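Local coordinates for translation initiation factor eIF2B subunit epsilon (Schizosaccharomyces pombe, PDB 5B04), which serves as a subunit of the eIF2B complex, which catalyses the exchange of GDP for GTP on the gamma subunit of initiation factor eIF2, at residues 313-318 / 325-330; 319-324 / 331-336. All coordinates share one frame; numbering follows the deposited sequence.

Interaction 1: residues 313-318 / 325-330; sequences IYKEED and CIIKAR
Ile313 holds CG2 anti to its own backbone N (chi1 -68°, measured to CG1), while Ile327 turns CG1 between N and the carbonyl carbon (chi1 52°); together these settings bring Ile313 CG2 to 4.1 Å from Ile327 CD1 inside the first coil of the left-handed parallel beta-helix. Strands 313-315 and 326-327 lie in different sheets of that prism. The chain returns to the first sheet through the bend at Arg330, whose phi is positive (56°), and there the CA atoms of Ile313 and Arg330 are 5.4 Å apart. The CG1-CD1 branch of Ile313 ends against two backbone carbonyl oxygens: CD1 lies 3.3 Å from Lys328 O and 3.5 Å from Ile327 O. With no hydrogen bonds between the segments, the 199 Å² they bury rests on apolar and van der Waals packing. With an alanine here, Ile327 CD1 would probably lose its contact with the CG2 branch, and a gap would be likely to open beside the carbonyls of Ile327 and Lys328. Lys315 also meets Ile327 CD1. It occupies the inward position that Leu321, Ile327 and Ile333 take at successive six-residue steps, and contributes the aliphatic part of its chain, Lys315 CD reaching to 4.2 Å from Ile327 CD1.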
ATOM      1  N   ILE I 313      26.392 -30.702  -3.076  1.00 48.46           N
ATOM      2  CA  ILE I 313      27.582 -31.091  -2.330  1.00 51.64           C
ATOM      3  C   ILE I 313      27.194 -31.616  -0.952  1.00 60.99           C
ATOM      4  O   ILE I 313      26.604 -30.898  -0.146  1.00 62.04           O
ATOM      5  CB  ILE I 313      28.568 -29.920  -2.180  1.00 51.54           C
ATOM      6  CG1 ILE I 313      29.166 -29.559  -3.541  1.00 54.55           C
ATOM      7  CG2 ILE I 313      29.671 -30.274  -1.195  1.00 35.62           C
ATOM      8  CD1 ILE I 313      30.140 -28.403  -3.496  1.00 46.51           C
ATOM      9  N   TYR I 314      27.528 -32.876  -0.691  1.00 52.21           N
ATOM     10  CA  TYR I 314      27.138 -33.533   0.550  1.00 51.37           C
ATOM     11  C   TYR I 314      28.338 -33.767   1.462  1.00 56.88           C
ATOM     12  O   TYR I 314      29.250 -34.519   1.122  1.00 63.72           O
ATOM     13  CB  TYR I 314      26.440 -34.863   0.252  1.00 43.69           C
ATOM     14  CG  TYR I 314      25.180 -34.731  -0.577  1.00 49.73           C
ATOM     15  CD1 TYR I 314      25.243 -34.619  -1.960  1.00 51.18           C
ATOM     16  CD2 TYR I 314      23.929 -34.727   0.024  1.00 50.81           C
ATOM     17  CE1 TYR I 314      24.095 -34.500  -2.720  1.00 38.76           C
ATOM     18  CE2 TYR I 314      22.774 -34.611  -0.729  1.00 40.23           C
ATOM     19  CZ  TYR I 314      22.864 -34.498  -2.100  1.00 50.65           C
ATOM     20  OH  TYR I 314      21.718 -34.382  -2.852  1.00 65.40           O
ATOM     21  N   LYS I 315      28.328 -33.117   2.621  1.00 63.89           N
ATOM     22  CA  LYS I 315      29.416 -33.248   3.584  1.00 46.28           C
ATOM     23  C   LYS I 315      28.920 -33.738   4.937  1.00 56.74           C
ATOM     24  O   LYS I 315      27.907 -33.261   5.448  1.00 62.45           O
ATOM     25  CB  LYS I 315      30.143 -31.913   3.762  1.00 58.75           C
ATOM     26  CG  LYS I 315      31.037 -31.511   2.602  1.00 71.81           C
ATOM     27  CD  LYS I 315      31.580 -30.104   2.800  1.00 69.70           C
ATOM     28  CE  LYS I 315      32.256 -29.957   4.156  1.00 86.23           C
ATOM     29  NZ  LYS I 315      32.733 -28.566   4.395  1.00100.56           N
ATOM     30  N   GLU I 316      29.638 -34.695   5.513  1.00 59.83           N
ATOM     31  CA  GLU I 316      29.392 -35.103   6.888  1.00 65.00           C
ATOM     32  C   GLU I 316      30.156 -34.184   7.829  1.00 59.83           C
ATOM     33  O   GLU I 316      31.003 -33.406   7.392  1.00 75.38           O
ATOM     34  CB  GLU I 316      29.805 -36.558   7.116  1.00 65.65           C
ATOM     35  CG  GLU I 316      28.687 -37.567   6.918  1.00 64.26           C
ATOM     36  CD  GLU I 316      29.070 -38.955   7.392  1.00 67.30           C
ATOM     37  OE1 GLU I 316      30.013 -39.542   6.820  1.00 68.76           O
ATOM     38  OE2 GLU I 316      28.437 -39.455   8.345  1.00 68.44           O
ATOM     39  N   GLU I 317      29.853 -34.266   9.119  1.00 58.35           N
ATOM     40  CA  GLU I 317      30.586 -33.491  10.109  1.00 65.44           C
ATOM     41  C   GLU I 317      32.007 -34.031  10.242  1.00 71.30           C
ATOM     42  O   GLU I 317      32.301 -35.137   9.786  1.00 74.47           O
ATOM     43  CB  GLU I 317      29.866 -33.516  11.459  1.00 63.78           C
ATOM     44  CG  GLU I 317      28.513 -32.819  11.447  1.00 85.69           C
ATOM     45  CD  GLU I 317      27.778 -32.939  12.769  1.00102.73           C
ATOM     46  OE1 GLU I 317      28.371 -33.461  13.737  1.00 91.73           O
ATOM     47  OE2 GLU I 317      26.606 -32.511  12.839  1.00 97.01           O
ATOM     48  N   ASP I 318      32.880 -33.235  10.853  1.00 75.61           N
ATOM     49  CA  ASP I 318      34.280 -33.603  11.071  1.00 69.29           C
ATOM     50  C   ASP I 318      35.043 -33.862   9.772  1.00 68.75           C
ATOM     51  O   ASP I 318      35.960 -34.681   9.741  1.00 72.97           O
ATOM     52  CB  ASP I 318      34.378 -34.833  11.979  1.00 65.27           C
ATOM     53  CG  ASP I 318      33.824 -34.579  13.366  1.00 72.44           C
ATOM     54  OD1 ASP I 318      34.523 -33.936  14.176  1.00 86.36           O
ATOM     55  OD2 ASP I 318      32.691 -35.024  13.646  1.00 78.69           O
ATOM     56  N   CYS I 325      41.734 -25.409  -0.937  1.00 84.45           N
ATOM     57  CA  CYS I 325      41.101 -26.598  -1.483  1.00 76.62           C
ATOM     58  C   CYS I 325      39.746 -26.223  -2.054  1.00 78.82           C
ATOM     59  O   CYS I 325      38.965 -25.526  -1.405  1.00 97.33           O
ATOM     60  CB  CYS I 325      40.945 -27.678  -0.414  1.00 74.58           C
ATOM     61  SG  CYS I 325      39.850 -29.025  -0.897  1.00 90.34           S
ATOM     62  N   ILE I 326      39.471 -26.666  -3.276  1.00 62.33           N
ATOM     63  CA  ILE I 326      38.183 -26.383  -3.891  1.00 75.39           C
ATOM     64  C   ILE I 326      37.481 -27.677  -4.303  1.00 70.94           C
ATOM     65  O   ILE I 326      38.043 -28.517  -5.007  1.00 74.07           O
ATOM     66  CB  ILE I 326      38.326 -25.426  -5.109  1.00 62.47           C
ATOM     67  CG1 ILE I 326      39.197 -26.031  -6.210  1.00 66.03           C
ATOM     68  CG2 ILE I 326      38.916 -24.097  -4.668  1.00 66.80           C
ATOM     69  CD1 ILE I 326      39.312 -25.154  -7.442  1.00 69.92           C
ATOM     70  N   ILE I 327      36.253 -27.844  -3.824  1.00 57.21           N
ATOM     71  CA  ILE I 327      35.456 -29.009  -4.177  1.00 62.48           C
ATOM     72  C   ILE I 327      34.236 -28.579  -4.990  1.00 51.90           C
ATOM     73  O   ILE I 327      33.385 -27.823  -4.520  1.00 45.74           O
ATOM     74  CB  ILE I 327      35.024 -29.809  -2.923  1.00 57.43           C
ATOM     75  CG1 ILE I 327      34.357 -28.905  -1.887  1.00 61.10           C
ATOM     76  CG2 ILE I 327      36.228 -30.492  -2.297  1.00 64.86           C
ATOM     77  CD1 ILE I 327      33.672 -29.664  -0.774  1.00 76.70           C
ATOM     78  N   LYS I 328      34.169 -29.055  -6.227  1.00 49.62           N
ATOM     79  CA  LYS I 328      33.142 -28.602  -7.156  1.00 47.04           C
ATOM     80  C   LYS I 328      31.834 -29.374  -6.985  1.00 47.26           C
ATOM     81  O   LYS I 328      31.631 -30.053  -5.980  1.00 55.24           O
ATOM     82  CB  LYS I 328      33.652 -28.710  -8.594  1.00 49.89           C
ATOM     83  CG  LYS I 328      34.943 -27.933  -8.826  1.00 54.37           C
ATOM     84  CD  LYS I 328      35.277 -27.791 -10.301  1.00 71.78           C
ATOM     85  CE  LYS I 328      36.508 -26.916 -10.497  1.00 83.37           C
ATOM     86  NZ  LYS I 328      36.781 -26.633 -11.934  1.00 99.49           N
ATOM     87  N   ALA I 329      30.955 -29.261  -7.975  1.00 52.11           N
ATOM     88  CA  ALA I 329      29.586 -29.756  -7.857  1.00 60.11           C
ATOM     89  C   ALA I 329      29.487 -31.279  -7.841  1.00 57.68           C
ATOM     90  O   ALA I 329      30.387 -31.979  -8.309  1.00 53.22           O
ATOM     91  CB  ALA I 329      28.735 -29.192  -8.984  1.00 65.70           C
ATOM     92  N   ARG I 330      28.375 -31.770  -7.297  1.00 61.76           N
ATOM     93  CA  ARG I 330      28.062 -33.197  -7.239  1.00 58.23           C
ATOM     94  C   ARG I 330      29.155 -34.003  -6.538  1.00 65.37           C
ATOM     95  O   ARG I 330      29.551 -35.070  -7.005  1.00 64.12           O
ATOM     96  CB  ARG I 330      27.817 -33.744  -8.649  1.00 51.90           C
ATOM     97  CG  ARG I 330      26.670 -33.053  -9.375  1.00 54.04           C
ATOM     98  CD  ARG I 330      25.597 -34.037  -9.817  1.00 72.90           C
ATOM     99  NE  ARG I 330      25.812 -34.514 -11.181  1.00100.10           N
ATOM    100  CZ  ARG I 330      24.916 -35.201 -11.882  1.00111.94           C
ATOM    101  NH1 ARG I 330      23.737 -35.494 -11.350  1.00 89.66           N
ATOM    102  NH2 ARG I 330      25.196 -35.593 -13.117  1.00112.14           N
TER

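Interaction 2: residues 319-324 / 331-336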
ATOM      1  N   VAL I 319      34.666 -33.166   8.705  1.00 71.41           N
ATOM      2  CA  VAL I 319      35.432 -33.210   7.464  1.00 62.30           C
ATOM      3  C   VAL I 319      36.446 -32.073   7.451  1.00 58.94           C
ATOM      4  O   VAL I 319      36.088 -30.912   7.646  1.00 83.44           O
ATOM      5  CB  VAL I 319      34.529 -33.112   6.218  1.00 58.06           C
ATOM      6  CG1 VAL I 319      35.362 -32.835   4.975  1.00 48.80           C
ATOM      7  CG2 VAL I 319      33.723 -34.386   6.048  1.00 53.84           C
ATOM      8  N   VAL I 320      37.711 -32.411   7.230  1.00 70.13           N
ATOM      9  CA  VAL I 320      38.776 -31.416   7.250  1.00 81.60           C
ATOM     10  C   VAL I 320      39.109 -30.916   5.848  1.00 71.04           C
ATOM     11  O   VAL I 320      39.792 -31.594   5.080  1.00 70.01           O
ATOM     12  CB  VAL I 320      40.054 -31.974   7.901  1.00 71.57           C
ATOM     13  CG1 VAL I 320      41.127 -30.898   7.970  1.00 71.25           C
ATOM     14  CG2 VAL I 320      39.748 -32.515   9.289  1.00 67.24           C
ATOM     15  N   LEU I 321      38.618 -29.726   5.521  1.00 71.29           N
ATOM     16  CA  LEU I 321      38.932 -29.097   4.245  1.00 74.30           C
ATOM     17  C   LEU I 321      39.952 -27.986   4.434  1.00 80.79           C
ATOM     18  O   LEU I 321      39.655 -26.957   5.040  1.00 91.61           O
ATOM     19  CB  LEU I 321      37.670 -28.538   3.585  1.00 69.92           C
ATOM     20  CG  LEU I 321      36.610 -29.543   3.138  1.00 69.28           C
ATOM     21  CD1 LEU I 321      35.549 -28.851   2.297  1.00 65.54           C
ATOM     22  CD2 LEU I 321      37.245 -30.688   2.369  1.00 70.98           C
ATOM     23  N   ALA I 322      41.157 -28.203   3.920  1.00 81.44           N
ATOM     24  CA  ALA I 322      42.189 -27.178   3.958  1.00 85.89           C
ATOM     25  C   ALA I 322      41.742 -25.974   3.142  1.00 82.39           C
ATOM     26  O   ALA I 322      40.924 -26.103   2.234  1.00 79.86           O
ATOM     27  CB  ALA I 322      43.506 -27.724   3.432  1.00 69.80           C
ATOM     28  N   ARG I 323      42.264 -24.799   3.474  1.00 85.15           N
ATOM     29  CA  ARG I 323      42.001 -23.619   2.665  1.00 77.33           C
ATOM     30  C   ARG I 323      42.699 -23.810   1.322  1.00 76.56           C
ATOM     31  O   ARG I 323      43.623 -24.618   1.218  1.00 94.80           O
ATOM     32  CB  ARG I 323      42.487 -22.352   3.368  1.00 74.41           C
ATOM     33  CG  ARG I 323      41.936 -21.059   2.789  1.00 99.07           C
ATOM     34  CD  ARG I 323      42.696 -19.867   3.336  1.00 96.68           C
ATOM     35  NE  ARG I 323      42.917 -19.993   4.773  1.00102.51           N
ATOM     36  CZ  ARG I 323      43.757 -19.235   5.469  1.00120.94           C
ATOM     37  NH1 ARG I 323      44.464 -18.294   4.859  1.00108.20           N
ATOM     38  NH2 ARG I 323      43.894 -19.421   6.774  1.00126.88           N
ATOM     39  N   SER I 324      42.236 -23.085   0.303  1.00 68.84           N
ATOM     40  CA  SER I 324      42.730 -23.195  -1.076  1.00 83.60           C
ATOM     41  C   SER I 324      42.350 -24.530  -1.719  1.00 78.46           C
ATOM     42  O   SER I 324      42.618 -24.758  -2.899  1.00 76.18           O
ATOM     43  CB  SER I 324      44.249 -22.993  -1.146  1.00 79.35           C
ATOM     44  OG  SER I 324      44.941 -24.112  -0.618  1.00 62.73           O
ATOM     45  N   THR I 331      29.624 -33.488  -5.406  1.00 57.96           N
ATOM     46  CA  THR I 331      30.675 -34.146  -4.636  1.00 43.98           C
ATOM     47  C   THR I 331      30.184 -34.546  -3.247  1.00 51.77           C
ATOM     48  O   THR I 331      29.599 -33.738  -2.525  1.00 54.86           O
ATOM     49  CB  THR I 331      31.916 -33.239  -4.499  1.00 62.52           C
ATOM     50  OG1 THR I 331      32.595 -33.165  -5.759  1.00 67.31           O
ATOM     51  CG2 THR I 331      32.873 -33.786  -3.450  1.00 49.95           C
ATOM     52  N   LEU I 332      30.423 -35.802  -2.882  1.00 59.10           N
ATOM     53  CA  LEU I 332      30.047 -36.311  -1.569  1.00 49.20           C
ATOM     54  C   LEU I 332      31.293 -36.677  -0.766  1.00 52.10           C
ATOM     55  O   LEU I 332      32.175 -37.377  -1.262  1.00 56.41           O
ATOM     56  CB  LEU I 332      29.120 -37.521  -1.714  1.00 54.25           C
ATOM     57  CG  LEU I 332      28.508 -38.147  -0.459  1.00 54.75           C
ATOM     58  CD1 LEU I 332      27.138 -38.709  -0.784  1.00 53.84           C
ATOM     59  CD2 LEU I 332      29.396 -39.246   0.100  1.00 55.27           C
ATOM     60  N   ILE I 333      31.362 -36.202   0.474  1.00 52.46           N
ATOM     61  CA  ILE I 333      32.512 -36.470   1.331  1.00 48.36           C
ATOM     62  C   ILE I 333      32.097 -37.059   2.677  1.00 55.77           C
ATOM     63  O   ILE I 333      31.337 -36.446   3.427  1.00 60.44           O
ATOM     64  CB  ILE I 333      33.337 -35.192   1.586  1.00 48.11           C
ATOM     65  CG1 ILE I 333      33.742 -34.540   0.263  1.00 46.96           C
ATOM     66  CG2 ILE I 333      34.563 -35.510   2.425  1.00 50.31           C
ATOM     67  CD1 ILE I 333      34.513 -33.250   0.430  1.00 49.86           C
ATOM     68  N   GLY I 334      32.603 -38.252   2.979  1.00 54.13           N
ATOM     69  CA  GLY I 334      32.325 -38.900   4.247  1.00 49.15           C
ATOM     70  C   GLY I 334      33.070 -38.243   5.393  1.00 56.24           C
ATOM     71  O   GLY I 334      34.006 -37.476   5.173  1.00 60.54           O
ATOM     72  N   ALA I 335      32.657 -38.548   6.619  1.00 48.15           N
ATOM     73  CA  ALA I 335      33.245 -37.933   7.804  1.00 58.76           C
ATOM     74  C   ALA I 335      34.712 -38.315   7.980  1.00 57.42           C
ATOM     75  O   ALA I 335      35.173 -39.316   7.431  1.00 63.42           O
ATOM     76  CB  ALA I 335      32.449 -38.315   9.044  1.00 50.21           C
ATOM     77  N   TYR I 336      35.433 -37.493   8.739  1.00 61.25           N
ATOM     78  CA  TYR I 336      36.835 -37.729   9.084  1.00 70.84           C
ATOM     79  C   TYR I 336      37.751 -37.776   7.862  1.00 71.37           C
ATOM     80  O   TYR I 336      38.849 -38.330   7.920  1.00 72.94           O
ATOM     81  CB  TYR I 336      36.972 -39.025   9.890  1.00 65.33           C
ATOM     82  CG  TYR I 336      36.023 -39.104  11.062  1.00 64.76           C
ATOM     83  CD1 TYR I 336      36.217 -38.319  12.191  1.00 63.78           C
ATOM     84  CD2 TYR I 336      34.930 -39.960  11.040  1.00 67.61           C
ATOM     85  CE1 TYR I 336      35.350 -38.385  13.265  1.00 72.86           C
ATOM     86  CE2 TYR I 336      34.057 -40.034  12.110  1.00 70.70           C
ATOM     87  CZ  TYR I 336      34.273 -39.244  13.219  1.00 77.61           C
ATOM     88  OH  TYR I 336      33.409 -39.313  14.288  1.00 78.06           O
TER
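The flat group at the centre of this contact is the peptide unit joining Gly334 to Ala335, and Val319 CG2 approaches its oxygen from one side of the plane. This methyl is 3.2 Å from Gly334 O, tilted well out of the peptide plane and beyond the oxygen, not lying over the C=O bond. The same oxygen accepts a hydrogen bond from Thr337 OG1, so this polar atom has a hydrogen-bonding partner although a methyl faces it across the contact. Beside the carbonyl, Val319 CG2 also lies 4.0 Å from Ala335 CA.

The rest of the interface is aliphatic. Val319 has CG1 anti to its backbone N (chi1 167°), a setting that presents both methyls to the single CG2 branch of Ile333, at 3.8 Å from Val319 CG1 and 3.9 Å from Val319 CG2; the two side chains meet at about a right angle. The other branch of Ile333 ends beside Leu321, where Ile333 CD1 and Leu321 CD2 are 4.2 Å apart. Branched side chains thus interlock without a hydrogen bond between the segments, and 197 Å² is buried. Near Tyr336, where phi is positive (61°) at the bend, the backbones converge, with the CA atoms of Val319 and Tyr336 5.0 Å apart.

In the left-handed beta-helix, the contact spans two faces of the prism and two successive coils. Strand 320-321 is the first in its sheet and pairs in parallel with 338-339; strand 332-333 lies between 313-315 and 349-350 in another. Ile327, on strand 326-327 of the third face, packs against both Leu321 and Ile333.

Interactions 1 and 2 occupy equivalent positions one six-residue step apart, Ile313 and Lys315 meeting Ile327 as Val319 and Leu321 meet Ile333, though different branches of the isoleucines do the touching. Their segments alternate along the chain, and their centres are 6 Å apart. Polar links join 313-318 to 331-336: Tyr314 O is 2.8 Å from Ile333 N, a probable hydrogen bond between neighbouring parallel strands, and Glu316 OE1 is 2.8 Å from Ala335 N, probably another. Glu316 OE1 also forms a salt bridge with Arg352, tying the bend to a later coil. Apolar packing adds to this, Ile327 lying against Leu321 and Ile333. Both contacts are structural packing at one end of the beta-helix.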